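Local structure of VP2 (5US7) at residues A[85-90]-A[197-202]; A[208-213]-A[325-330]. The protein builds the icosahedral T=1 capsid of human bocavirus 3, sixty copies assembling into a virus-like particle, probably with a channel at each five-fold axis. All blocks are in the same frame, centred on the assembly; numbering follows the deposited sequence.

In the fold
Contact 1 (85-90 with 197-202) and contact 2 (208-213 with 325-330) illustrate how long loops of a capsid protein can pack on each other away from the sheet that carries them. Their centres lie 10 Å apart, 24 and 32 Å from the centre of the chain, and along the sequence one is closed before the other opens. They meet through the segment 197-202: Ala201 N is 3.1 Å from Glu210 CG, Glu199 OE1 is 3.1 Å from Ile327 CA, and Glu202 packs on Asn326 and Asn328. Segment 197-202 therefore touches 85-90 as well as helix 210-215 and the 325-330 loop, in reach of two neighbouring subunits.

Contact 1: residues A[85-90]-A[197-202]; sequences GKSQRC and IHELAE
His198 reaches across to Ser87 and Arg89, and its side chain is central to the contact between two loop segments that share no hydrogen bond. With CG anti to its own backbone N (chi1 -174°), the ring extends from 197-202 toward 85-90. Ser87 meets it obliquely: CB of Ser87 is 3.3 Å from ND1 of His198, while the carbonyl O of Ser87 lies 3.2 Å from CB of His198. Here a methylene and a peptide oxygen do the touching, and the serine hydroxyl stands farther back.

Arg89 comes at another part of the same ring. Its CB approaches in the imidazole plane, 3.8 Å from CD2 of His198, and the rest of the chain crosses the histidine at about a right angle. A bend at chi3 (64°) carries the guanidinium on past the ring, its plane inclined 46° to the imidazole. NH2 of Arg89 ends 2.8 Å from Ala201 O, which lies at the guanidinium edge, although the angle is too poor for a hydrogen bond.

Ile507 of a neighbouring subunit packs on both Arg89 and His198, and Tyr288 of another subunit packs on Gln88. Long loops inserted between the strands of a jelly-roll core, packed on each other and on adjacent subunits, are characteristic of the parvovirus capsid fold.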
loop_
_atom_site.group_PDB
_atom_site.type_symbol
_atom_site.label_atom_id
_atom_site.label_comp_id
_atom_site.label_asym_id
_atom_site.label_seq_id
_atom_site.Cartn_x
_atom_site.Cartn_y
_atom_site.Cartn_z
ATOM N N GLY A 85 82.534 83.915 47.238
ATOM C CA GLY A 85 82.330 82.729 48.054
ATOM C C GLY A 85 81.985 81.469 47.282
ATOM O O GLY A 85 82.694 80.475 47.386
ATOM N N LYS A 86 80.902 81.532 46.507
ATOM C CA LYS A 86 80.452 80.467 45.613
ATOM C C LYS A 86 80.636 79.097 46.257
ATOM O O LYS A 86 81.456 78.291 45.811
ATOM C CB LYS A 86 81.181 80.550 44.273
ATOM C CG LYS A 86 80.456 79.777 43.203
ATOM C CD LYS A 86 79.089 80.417 43.051
ATOM C CE LYS A 86 78.227 79.738 42.021
ATOM N NZ LYS A 86 78.788 79.924 40.671
ATOM N N SER A 87 79.861 78.832 47.300
ATOM C CA SER A 87 80.247 77.937 48.381
ATOM C C SER A 87 79.737 76.503 48.262
ATOM O O SER A 87 79.873 75.758 49.235
ATOM C CB SER A 87 79.801 78.531 49.716
ATOM O OG SER A 87 80.458 79.759 49.969
ATOM N N GLN A 88 79.169 76.090 47.124
ATOM C CA GLN A 88 78.270 74.931 47.088
ATOM C C GLN A 88 78.799 73.744 47.879
ATOM O O GLN A 88 79.967 73.373 47.765
ATOM C CB GLN A 88 78.027 74.478 45.646
ATOM C CG GLN A 88 77.113 75.340 44.826
ATOM C CD GLN A 88 77.830 76.461 44.143
ATOM O OE1 GLN A 88 79.029 76.650 44.323
ATOM N NE2 GLN A 88 77.104 77.202 43.325
ATOM N N ARG A 89 77.920 73.171 48.703
ATOM C CA ARG A 89 78.299 72.067 49.576
ATOM C C ARG A 89 78.253 70.719 48.867
ATOM O O ARG A 89 79.072 69.839 49.153
ATOM C CB ARG A 89 77.409 72.059 50.817
ATOM C CG ARG A 89 75.974 71.678 50.583
ATOM C CD ARG A 89 75.271 71.584 51.913
ATOM N NE ARG A 89 75.236 72.884 52.570
ATOM C CZ ARG A 89 75.008 73.064 53.864
ATOM N NH1 ARG A 89 74.798 72.021 54.650
ATOM N NH2 ARG A 89 74.995 74.286 54.370
ATOM N N CYS A 90 77.308 70.543 47.955
ATOM C CA CYS A 90 77.107 69.308 47.189
ATOM C C CYS A 90 76.908 68.120 48.135
ATOM O O CYS A 90 76.463 68.297 49.273
ATOM C CB CYS A 90 78.274 69.159 46.238
ATOM S SG CYS A 90 78.229 67.717 45.173
ATOM N N ILE A 197 71.710 75.705 48.688
ATOM C CA ILE A 197 72.744 76.728 48.618
ATOM C C ILE A 197 73.526 76.708 49.921
ATOM O O ILE A 197 72.950 76.552 51.001
ATOM C CB ILE A 197 72.125 78.110 48.350
ATOM C CG1 ILE A 197 71.352 78.103 47.040
ATOM C CG2 ILE A 197 73.200 79.159 48.223
ATOM C CD1 ILE A 197 69.885 77.941 47.205
ATOM N N HIS A 198 74.848 76.842 49.832
ATOM C CA HIS A 198 75.654 76.822 51.047
ATOM C C HIS A 198 75.489 78.113 51.834
ATOM O O HIS A 198 75.290 78.082 53.051
ATOM C CB HIS A 198 77.113 76.572 50.705
ATOM C CG HIS A 198 77.985 76.406 51.904
ATOM N ND1 HIS A 198 78.531 77.473 52.580
ATOM C CD2 HIS A 198 78.383 75.296 52.567
ATOM C CE1 HIS A 198 79.245 77.028 53.597
ATOM N NE2 HIS A 198 79.170 75.710 53.613
ATOM N N GLU A 199 75.556 79.252 51.158
ATOM C CA GLU A 199 74.940 80.455 51.684
ATOM C C GLU A 199 73.454 80.183 51.832
ATOM O O GLU A 199 72.925 79.263 51.215
ATOM C CB GLU A 199 75.176 81.622 50.731
ATOM C CG GLU A 199 76.613 82.060 50.656
ATOM C CD GLU A 199 77.063 82.664 51.952
ATOM O OE1 GLU A 199 76.265 83.429 52.513
ATOM O OE2 GLU A 199 78.186 82.373 52.417
ATOM N N LEU A 200 72.773 80.964 52.672
ATOM C CA LEU A 200 71.379 80.624 52.937
ATOM C C LEU A 200 71.314 79.233 53.548
ATOM O O LEU A 200 71.084 78.265 52.820
ATOM C CB LEU A 200 70.512 80.664 51.674
ATOM C CG LEU A 200 69.906 81.934 51.093
ATOM C CD1 LEU A 200 70.972 82.839 50.543
ATOM C CD2 LEU A 200 68.936 81.545 49.999
ATOM N N ALA A 201 71.488 79.134 54.871
ATOM C CA ALA A 201 71.942 77.962 55.621
ATOM C C ALA A 201 73.450 77.782 55.599
ATOM O O ALA A 201 73.941 76.667 55.405
ATOM C CB ALA A 201 71.296 76.677 55.109
ATOM N N GLU A 202 74.183 78.874 55.789
ATOM C CA GLU A 202 75.606 78.785 56.081
ATOM C C GLU A 202 75.840 77.812 57.253
ATOM O O GLU A 202 76.604 76.866 57.079
ATOM C CB GLU A 202 76.201 80.167 56.379
ATOM C CG GLU A 202 76.222 81.155 55.245
ATOM C CD GLU A 202 76.599 82.530 55.745
ATOM O OE1 GLU A 202 76.502 82.755 56.966
ATOM O OE2 GLU A 202 77.030 83.372 54.942
#

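Contact 2: residues A[208-213]-A[325-330]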
loop_
_atom_site.group_PDB
_atom_site.type_symbol
_atom_site.label_atom_id
_atom_site.label_comp_id
_atom_site.label_asym_id
_atom_site.label_seq_id
_atom_site.Cartn_x
_atom_site.Cartn_y
_atom_site.Cartn_z
ATOM N N ALA A 208 67.362 81.376 62.095
ATOM C CA ALA A 208 66.024 80.814 61.970
ATOM C C ALA A 208 65.493 81.019 60.565
ATOM O O ALA A 208 64.478 80.422 60.215
ATOM C CB ALA A 208 65.011 81.374 62.987
ATOM N N VAL A 209 66.140 81.839 59.746
ATOM C CA VAL A 209 65.865 81.887 58.319
ATOM C C VAL A 209 66.797 80.887 57.659
ATOM O O VAL A 209 66.348 79.932 57.018
ATOM C CB VAL A 209 66.048 83.299 57.748
ATOM C CG1 VAL A 209 65.838 83.288 56.249
ATOM C CG2 VAL A 209 65.084 84.254 58.418
ATOM N N GLU A 210 68.105 81.107 57.800
ATOM C CA GLU A 210 69.064 80.105 57.355
ATOM C C GLU A 210 68.860 78.780 58.077
ATOM O O GLU A 210 69.022 77.711 57.481
ATOM C CB GLU A 210 70.494 80.607 57.548
ATOM C CG GLU A 210 70.938 81.665 56.549
ATOM C CD GLU A 210 72.387 82.066 56.740
ATOM O OE1 GLU A 210 72.958 81.726 57.794
ATOM O OE2 GLU A 210 72.971 82.685 55.827
ATOM N N LYS A 211 68.500 78.824 59.361
ATOM C CA LYS A 211 68.300 77.581 60.097
ATOM C C LYS A 211 67.097 76.816 59.569
ATOM O O LYS A 211 67.131 75.586 59.480
ATOM C CB LYS A 211 68.138 77.861 61.585
ATOM C CG LYS A 211 67.987 76.600 62.411
ATOM C CD LYS A 211 68.017 76.902 63.892
ATOM C CE LYS A 211 67.846 75.638 64.706
ATOM N NZ LYS A 211 66.465 75.106 64.607
ATOM N N ALA A 212 66.024 77.519 59.218
ATOM C CA ALA A 212 64.892 76.850 58.594
ATOM C C ALA A 212 65.250 76.330 57.212
ATOM O O ALA A 212 64.728 75.297 56.786
ATOM C CB ALA A 212 63.701 77.796 58.510
ATOM N N ILE A 213 66.129 77.029 56.496
ATOM C CA ILE A 213 66.572 76.544 55.197
ATOM C C ILE A 213 67.540 75.384 55.361
ATOM O O ILE A 213 67.566 74.470 54.536
ATOM C CB ILE A 213 67.195 77.692 54.385
ATOM C CG1 ILE A 213 66.134 78.728 54.033
ATOM C CG2 ILE A 213 67.836 77.175 53.121
ATOM C CD1 ILE A 213 66.699 79.984 53.411
ATOM N N ALA A 325 68.437 86.854 55.941
ATOM C CA ALA A 325 69.204 85.672 55.591
ATOM C C ALA A 325 70.686 85.786 55.914
ATOM O O ALA A 325 71.434 84.872 55.573
ATOM C CB ALA A 325 69.033 85.354 54.105
ATOM N N ASN A 326 71.129 86.868 56.562
ATOM C CA ASN A 326 72.557 87.067 56.794
ATOM C C ASN A 326 73.307 87.093 55.471
ATOM O O ASN A 326 73.276 88.100 54.760
ATOM C CB ASN A 326 73.132 85.988 57.718
ATOM C CG ASN A 326 74.547 86.299 58.164
ATOM O OD1 ASN A 326 74.927 87.462 58.290
ATOM N ND2 ASN A 326 75.336 85.257 58.395
ATOM N N ILE A 327 74.079 86.039 55.218
ATOM C CA ILE A 327 74.799 85.709 53.974
ATOM C C ILE A 327 75.931 86.641 53.556
ATOM O O ILE A 327 76.172 86.807 52.362
ATOM C CB ILE A 327 73.841 85.510 52.736
ATOM C CG1 ILE A 327 73.124 86.781 52.275
ATOM C CG2 ILE A 327 72.880 84.374 52.989
ATOM C CD1 ILE A 327 72.333 86.607 51.013
ATOM N N ASN A 328 76.593 87.270 54.523
ATOM C CA ASN A 328 78.055 87.345 54.494
ATOM C C ASN A 328 78.635 87.730 53.131
ATOM O O ASN A 328 78.489 88.854 52.664
ATOM C CB ASN A 328 78.643 86.009 54.954
ATOM C CG ASN A 328 80.120 86.099 55.275
ATOM O OD1 ASN A 328 80.619 87.150 55.671
ATOM N ND2 ASN A 328 80.828 84.990 55.109
ATOM N N SER A 329 79.298 86.753 52.518
ATOM C CA SER A 329 80.043 86.935 51.282
ATOM C C SER A 329 79.120 87.340 50.137
ATOM O O SER A 329 77.899 87.186 50.197
ATOM C CB SER A 329 80.786 85.652 50.921
ATOM O OG SER A 329 81.474 85.790 49.692
ATOM N N GLY A 330 79.733 87.864 49.078
ATOM C CA GLY A 330 79.025 88.614 48.061
ATOM C C GLY A 330 78.114 87.834 47.136
ATOM O O GLY A 330 77.761 86.684 47.406
#
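The carboxylate of Glu210 and the side-chain amide of Asn326 are the flat groups of this contact, their planes 62° apart, so they do not stack. Asn326 meets the acid with its CB, which stands above one face of the carboxylate, 3.8 Å from OE2 of Glu210. The carbonyl O of Ala325 rises over that same face, well tilted from the plane, and comes within 2.7 Å of OE2 of Glu210. Ile327 approaches from much closer to the carboxylate plane, its CG2 lying 3.3 Å from OE2 of Glu210.

All three neighbours therefore gather round a single oxygen, which the extended outer chain of Glu210 (chi2 -177°) delivers from the first turn of helix 210-215 to the loop. On the way, CG of Glu210 passes 3.4 Å from Ala325 O. The other oxygen, OE1, accepts a weak hydrogen bond from the backbone N of Glu204. In Ile327, CG2 is the branch that meets the acid, whereas the longer CG1 branch leads elsewhere.

Beside this polar patch is a small apolar one. CG1 of Val209 packs 4.4 Å from CB of Ala325, at the place where the two backbones come nearest. Within 208-213, Ile213 N is hydrogen-bonded to Val209 O.

Glu202 packs against both Glu210 and Asn326, and Glu199 against Ile327, so several acids share a confined neighbourhood. Chemically, the contact joins helix to loop through a carboxylate set among carbon atoms and a peptide oxygen, with no opposing positive charge across the two segments; the neighbouring acids would tend to raise the affinity of Glu210 for a proton, an effect the weak bond to OE1 probably offsets in part.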